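Local coordinates for mitochondrial enolase superfamily member 1 (Homo sapiens, PDB 4A35), which catalyses the magnesium-dependent dehydration of L-fuconate to 2-keto-3-deoxy-L-fuconate in the breakdown of L-fucose, at residues Leu73-Leu78 with Thr97-Leu102; Leu248-Asn253 with Glu263-Leu268. All blocks are in the same frame, centred on the assembly; numbering follows the deposited sequence.

Contact 1. Residues Leu73-Leu78 with Thr97-Leu102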
loop_
_atom_site.group_PDB
_atom_site.type_symbol
_atom_site.label_atom_id
_atom_site.label_comp_id
_atom_site.label_asym_id
_atom_site.label_seq_id
_atom_site.Cartn_x
_atom_site.Cartn_y
_atom_site.Cartn_z
ATOM N N LEU A 73 5.877 -5.504 -15.129
ATOM C CA LEU A 73 4.682 -5.071 -15.857
ATOM C C LEU A 73 4.877 -4.965 -17.355
ATOM O O LEU A 73 3.886 -4.923 -18.097
ATOM C CB LEU A 73 4.249 -3.678 -15.342
ATOM C CG LEU A 73 3.634 -3.652 -13.936
ATOM C CD1 LEU A 73 3.665 -2.228 -13.354
ATOM C CD2 LEU A 73 2.237 -4.269 -13.929
ATOM N N ALA A 74 6.140 -4.850 -17.798
ATOM C CA ALA A 74 6.499 -4.572 -19.207
ATOM C C ALA A 74 5.788 -5.465 -20.254
ATOM O O ALA A 74 5.385 -4.945 -21.308
ATOM C CB ALA A 74 8.012 -4.650 -19.412
ATOM N N HIS A 75 5.626 -6.784 -19.978
ATOM C CA HIS A 75 5.003 -7.706 -20.960
ATOM C C HIS A 75 3.524 -7.267 -21.325
ATOM O O HIS A 75 3.041 -7.600 -22.420
ATOM C CB HIS A 75 5.050 -9.152 -20.459
ATOM C CG HIS A 75 4.117 -9.394 -19.301
ATOM N ND1 HIS A 75 2.861 -9.945 -19.491
ATOM C CD2 HIS A 75 4.286 -9.141 -17.980
ATOM C CE1 HIS A 75 2.309 -10.017 -18.280
ATOM N NE2 HIS A 75 3.127 -9.565 -17.343
ATOM N N HIS A 76 2.836 -6.517 -20.415
ATOM C CA HIS A 76 1.463 -5.994 -20.662
ATOM C C HIS A 76 1.436 -4.888 -21.717
ATOM O O HIS A 76 0.401 -4.704 -22.357
ATOM C CB HIS A 76 0.794 -5.425 -19.387
ATOM C CG HIS A 76 0.417 -6.455 -18.353
ATOM N ND1 HIS A 76 -0.393 -7.547 -18.666
ATOM C CD2 HIS A 76 0.807 -6.561 -17.060
ATOM C CE1 HIS A 76 -0.493 -8.250 -17.536
ATOM N NE2 HIS A 76 0.163 -7.656 -16.537
ATOM N N VAL A 77 2.551 -4.139 -21.899
ATOM C CA VAL A 77 2.547 -3.030 -22.858
ATOM C C VAL A 77 3.310 -3.416 -24.135
ATOM O O VAL A 77 2.985 -2.908 -25.203
ATOM C CB VAL A 77 3.078 -1.707 -22.196
ATOM C CG1 VAL A 77 4.587 -1.735 -21.962
ATOM C CG2 VAL A 77 2.655 -0.457 -22.975
ATOM N N LEU A 78 4.272 -4.332 -24.043
ATOM C CA LEU A 78 5.078 -4.739 -25.186
ATOM C C LEU A 78 4.238 -5.523 -26.204
ATOM O O LEU A 78 3.372 -6.321 -25.819
ATOM C CB LEU A 78 6.284 -5.580 -24.731
ATOM C CG LEU A 78 7.447 -4.788 -24.072
ATOM C CD1 LEU A 78 8.445 -5.770 -23.422
ATOM C CD2 LEU A 78 8.176 -3.891 -25.111
ATOM N N THR A 97 -3.266 -3.043 -13.049
ATOM C CA THR A 97 -3.539 -2.859 -11.601
ATOM C C THR A 97 -4.249 -4.067 -10.939
ATOM O O THR A 97 -4.308 -4.124 -9.698
ATOM C CB THR A 97 -4.403 -1.577 -11.397
ATOM O OG1 THR A 97 -5.623 -1.772 -12.103
ATOM C CG2 THR A 97 -3.696 -0.288 -11.797
ATOM N N SER A 98 -4.874 -4.957 -11.756
ATOM C CA SER A 98 -5.543 -6.149 -11.245
ATOM C C SER A 98 -5.017 -7.391 -11.967
ATOM O O SER A 98 -5.784 -8.312 -12.278
ATOM C CB SER A 98 -7.059 -6.026 -11.354
ATOM O OG SER A 98 -7.674 -6.929 -10.445
ATOM N N ASP A 99 -3.693 -7.437 -12.211
ATOM C CA ASP A 99 -3.054 -8.651 -12.771
ATOM C C ASP A 99 -3.308 -9.792 -11.728
ATOM O O ASP A 99 -3.070 -9.563 -10.556
ATOM C CB ASP A 99 -1.552 -8.362 -12.980
ATOM C CG ASP A 99 -0.742 -9.564 -13.447
ATOM O OD1 ASP A 99 -0.618 -10.527 -12.679
ATOM O OD2 ASP A 99 -0.173 -9.501 -14.549
ATOM N N GLY A 100 -3.873 -10.939 -12.134
ATOM C CA GLY A 100 -4.262 -12.020 -11.221
ATOM C C GLY A 100 -3.191 -12.462 -10.240
ATOM O O GLY A 100 -3.523 -12.899 -9.142
ATOM N N GLN A 101 -1.889 -12.282 -10.595
ATOM C CA GLN A 101 -0.817 -12.600 -9.646
ATOM C C GLN A 101 -0.163 -11.327 -9.074
ATOM O O GLN A 101 0.008 -11.247 -7.862
ATOM C CB GLN A 101 0.261 -13.490 -10.287
ATOM C CG GLN A 101 -0.292 -14.869 -10.668
ATOM C CD GLN A 101 0.753 -15.850 -11.142
ATOM O OE1 GLN A 101 1.934 -15.550 -11.264
ATOM N NE2 GLN A 101 0.348 -17.080 -11.396
ATOM N N LEU A 102 0.222 -10.336 -9.947
ATOM C CA LEU A 102 0.930 -9.145 -9.467
ATOM C C LEU A 102 0.090 -8.307 -8.520
ATOM O O LEU A 102 0.653 -7.626 -7.680
ATOM C CB LEU A 102 1.418 -8.256 -10.642
ATOM C CG LEU A 102 2.627 -8.755 -11.394
ATOM C CD1 LEU A 102 2.873 -7.909 -12.688
ATOM C CD2 LEU A 102 3.888 -8.752 -10.507
#
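His76 and Asp99 form a buried histidine-carboxylate hydrogen bond between two loops of the N-terminal domain, away from the magnesium and substrate sites. NE2 of His76 donates to OD2 of Asp99 over 2.7 Å, but the bond is bent, with an N-H...O angle of 139°. The oxygen lies almost in the imidazole plane and is met through its anti lone pair, while ring and carboxylate are turned steeply against each other, 71° apart. Asp99 can reach across because its CG stands anti to the backbone N (chi1 175°). Its other oxygen, OD1, turns back on its own loop and accepts from the backbone N of Gln101 at 3.0 Å, an Asx turn, and from N of Leu102 at 2.9 Å, the latter from above the carboxylate plane. CE1 of the neighbouring His75 ring sits over one face of the His76 ring, offset toward its rim. Beside this polar pair, Leu73 CD2 meets Leu102 CD1 at 3.9 Å. Gln101 hydrogen-bonds to Asp32 and Lys61 of the second subunit, so the Asp99 turn adjoins the dimer interface. With three N-H donors gripping it, the carboxylate is held against rotation and probably stays ionised despite its burial.

Contact 2. Residues Leu248-Asn253 with Glu263-Leu268. With MG (magnesium ion), chain B.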
loop_
_atom_site.group_PDB
_atom_site.type_symbol
_atom_site.label_atom_id
_atom_site.label_comp_id
_atom_site.label_asym_id
_atom_site.label_seq_id
_atom_site.Cartn_x
_atom_site.Cartn_y
_atom_site.Cartn_z
ATOM N N LEU A 248 0.301 31.347 4.211
ATOM C CA LEU A 248 1.236 30.406 4.827
ATOM C C LEU A 248 0.562 29.031 4.990
ATOM O O LEU A 248 -0.524 28.955 5.560
ATOM C CB LEU A 248 1.716 30.939 6.196
ATOM C CG LEU A 248 2.698 30.018 6.962
ATOM C CD1 LEU A 248 4.036 29.854 6.174
ATOM C CD2 LEU A 248 2.933 30.565 8.416
ATOM N N MET A 249 1.218 27.947 4.518
ATOM C CA MET A 249 0.744 26.576 4.694
ATOM C C MET A 249 1.783 25.792 5.491
ATOM O O MET A 249 2.977 25.989 5.284
ATOM C CB MET A 249 0.472 25.865 3.348
ATOM C CG MET A 249 -0.489 26.606 2.496
ATOM S SD MET A 249 0.405 27.565 1.214
ATOM C CE MET A 249 -0.704 27.239 -0.087
ATOM N N MET A 250 1.336 24.905 6.353
ATOM C CA MET A 250 2.236 24.025 7.138
ATOM C C MET A 250 2.119 22.576 6.664
ATOM O O MET A 250 1.018 22.137 6.265
ATOM C CB MET A 250 1.939 24.143 8.636
ATOM C CG MET A 250 2.263 25.555 9.174
ATOM S SD MET A 250 1.619 25.652 10.851
ATOM C CE MET A 250 1.997 27.389 11.294
ATOM N N ASP A 251 3.211 21.806 6.810
ATOM C CA ASP A 251 3.244 20.422 6.331
ATOM C C ASP A 251 4.007 19.575 7.346
ATOM O O ASP A 251 5.188 19.824 7.592
ATOM C CB ASP A 251 3.914 20.384 4.931
ATOM C CG ASP A 251 3.895 18.995 4.280
ATOM O OD1 ASP A 251 3.522 18.016 4.966
ATOM O OD2 ASP A 251 4.309 18.879 3.101
ATOM N N ALA A 252 3.302 18.661 8.017
ATOM C CA ALA A 252 3.883 17.813 9.066
ATOM C C ALA A 252 4.396 16.485 8.517
ATOM O O ALA A 252 4.944 15.722 9.322
ATOM C CB ALA A 252 2.862 17.552 10.167
ATOM N N ASN A 253 4.180 16.179 7.197
ATOM C CA ASN A 253 4.695 14.899 6.612
ATOM C C ASN A 253 4.437 13.664 7.521
ATOM O O ASN A 253 5.344 12.801 7.735
ATOM C CB ASN A 253 6.223 15.018 6.332
ATOM C CG ASN A 253 6.498 15.960 5.184
ATOM O OD1 ASN A 253 6.765 17.140 5.400
ATOM N ND2 ASN A 253 6.243 15.512 3.957
ATOM N N GLU A 263 -2.787 18.965 19.465
ATOM C CA GLU A 263 -2.058 19.749 20.462
ATOM C C GLU A 263 -0.948 20.642 19.831
ATOM O O GLU A 263 -0.815 21.836 20.158
ATOM C CB GLU A 263 -1.459 18.792 21.517
ATOM C CG GLU A 263 -0.648 19.491 22.612
ATOM C CD GLU A 263 -1.330 20.589 23.415
ATOM O OE1 GLU A 263 -2.582 20.601 23.492
ATOM O OE2 GLU A 263 -0.602 21.428 23.993
ATOM N N TRP A 264 -0.157 20.049 18.972
ATOM C CA TRP A 264 0.932 20.735 18.276
ATOM C C TRP A 264 0.379 21.914 17.439
ATOM O O TRP A 264 0.882 23.045 17.525
ATOM C CB TRP A 264 1.667 19.715 17.401
ATOM C CG TRP A 264 3.049 20.127 17.015
ATOM C CD1 TRP A 264 3.396 21.167 16.188
ATOM C CD2 TRP A 264 4.239 19.350 17.203
ATOM N NE1 TRP A 264 4.733 21.114 15.901
ATOM C CE2 TRP A 264 5.283 20.014 16.516
ATOM C CE3 TRP A 264 4.543 18.188 17.943
ATOM C CZ2 TRP A 264 6.603 19.530 16.504
ATOM C CZ3 TRP A 264 5.867 17.739 17.969
ATOM C CH2 TRP A 264 6.870 18.397 17.235
ATOM N N MET A 265 -0.722 21.669 16.720
ATOM C CA MET A 265 -1.346 22.695 15.868
ATOM C C MET A 265 -1.983 23.816 16.683
ATOM O O MET A 265 -2.021 24.964 16.204
ATOM C CB MET A 265 -2.340 22.089 14.877
ATOM C CG MET A 265 -1.644 21.349 13.725
ATOM S SD MET A 265 -0.365 22.353 12.885
ATOM C CE MET A 265 -1.388 23.820 12.408
ATOM N N SER A 266 -2.443 23.514 17.924
ATOM C CA SER A 266 -3.004 24.547 18.806
ATOM C C SER A 266 -1.917 25.582 19.150
ATOM O O SER A 266 -2.222 26.762 19.343
ATOM C CB SER A 266 -3.566 23.933 20.089
ATOM O OG SER A 266 -2.525 23.615 20.996
ATOM N N LYS A 267 -0.630 25.136 19.188
ATOM C CA LYS A 267 0.520 25.994 19.514
ATOM C C LYS A 267 1.022 26.781 18.270
ATOM O O LYS A 267 1.621 27.865 18.414
ATOM C CB LYS A 267 1.639 25.140 20.118
ATOM C CG LYS A 267 1.260 24.699 21.533
ATOM C CD LYS A 267 2.081 23.541 21.984
ATOM C CE LYS A 267 1.887 23.209 23.440
ATOM N NZ LYS A 267 2.574 21.932 23.791
ATOM N N LEU A 268 0.822 26.212 17.061
ATOM C CA LEU A 268 1.244 26.876 15.796
ATOM C C LEU A 268 0.119 27.732 15.171
ATOM O O LEU A 268 0.354 28.436 14.181
ATOM C CB LEU A 268 1.723 25.828 14.756
ATOM C CG LEU A 268 3.011 25.098 15.112
ATOM C CD1 LEU A 268 3.364 24.053 14.070
ATOM C CD2 LEU A 268 4.175 26.093 15.469
HETATM MG MG MG B . 3.614 17.464 1.611
HETATM O O HOH W 1 3.265 16.266 3.106
HETATM O O HOH W 2 5.827 16.516 1.427
HETATM O O HOH W 3 4.555 18.410 0.171
#
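Met250 reaches from strand 247-251 to helix 258-268 and carries all the direct packing between Leu248-Asn253 and Glu263-Leu268. Before it, Leu248 pairs through its backbone with Leu274, just ahead of strand 275-277, and Met249 with Phe220 and Val222 of strand 219-223. The Met250 side chain is extended beyond CG (chi2 171°, chi3 -177°), which brings its sulfur and methyl to the helix. SD meets the methyl CE of Met265 at 3.9 Å, the two thioethers running past each other in opposite directions; Met265 is bent at chi2 and chi3, curling its methyl back to that sulfur. Farther out, CE of Met250 lies 3.8 Å from CB of Leu268 and also approaches the Leu268 carbonyl oxygen. An alanine in place of Met250 would remove the thioether and would probably leave Met265 and Leu268 without their packing partner on the strand. The next residue, Asp251, serves the active site: OD2 binds magnesium at 2.2 Å, joined on the metal by Glu277, Glu306 and three waters, and accepts a hydrogen bond from Lys223. Its OD1 takes a hydrogen bond from metal-bound water 1 at 2.6 Å and another from the backbone N of Asn253 at 3.0 Å, forming an Asx turn past Ala252. ND2 of Asn253 donates to O of water 2 at 2.8 Å, and that water is itself a magnesium ligand. A helix packed on the outer side of a strand whose C-terminal end presents a metal-binding carboxylate is characteristic of the beta-alpha-beta units in the enolase-superfamily barrel.

From the N terminus, the chain passes through the three-stranded antiparallel sheet before contact 1 draws together the exits of helices 63-73 and 89-97, closing an excursion of 18 intervening residues that is mostly helical. Helix 110-131 follows, and the chain later enters the parallel strands of the C-terminal domain. There contact 2 closes a shorter connection, with nine residues between Leu248-Asn253 and Glu263-Leu268, before strand 275-277 continues the sheet. The two closures are in series, neither nested nor crossed. Their centres lie about 41 Å apart on opposite sides of the chain's centre, one within the N-terminal domain, the other within the catalytic barrel.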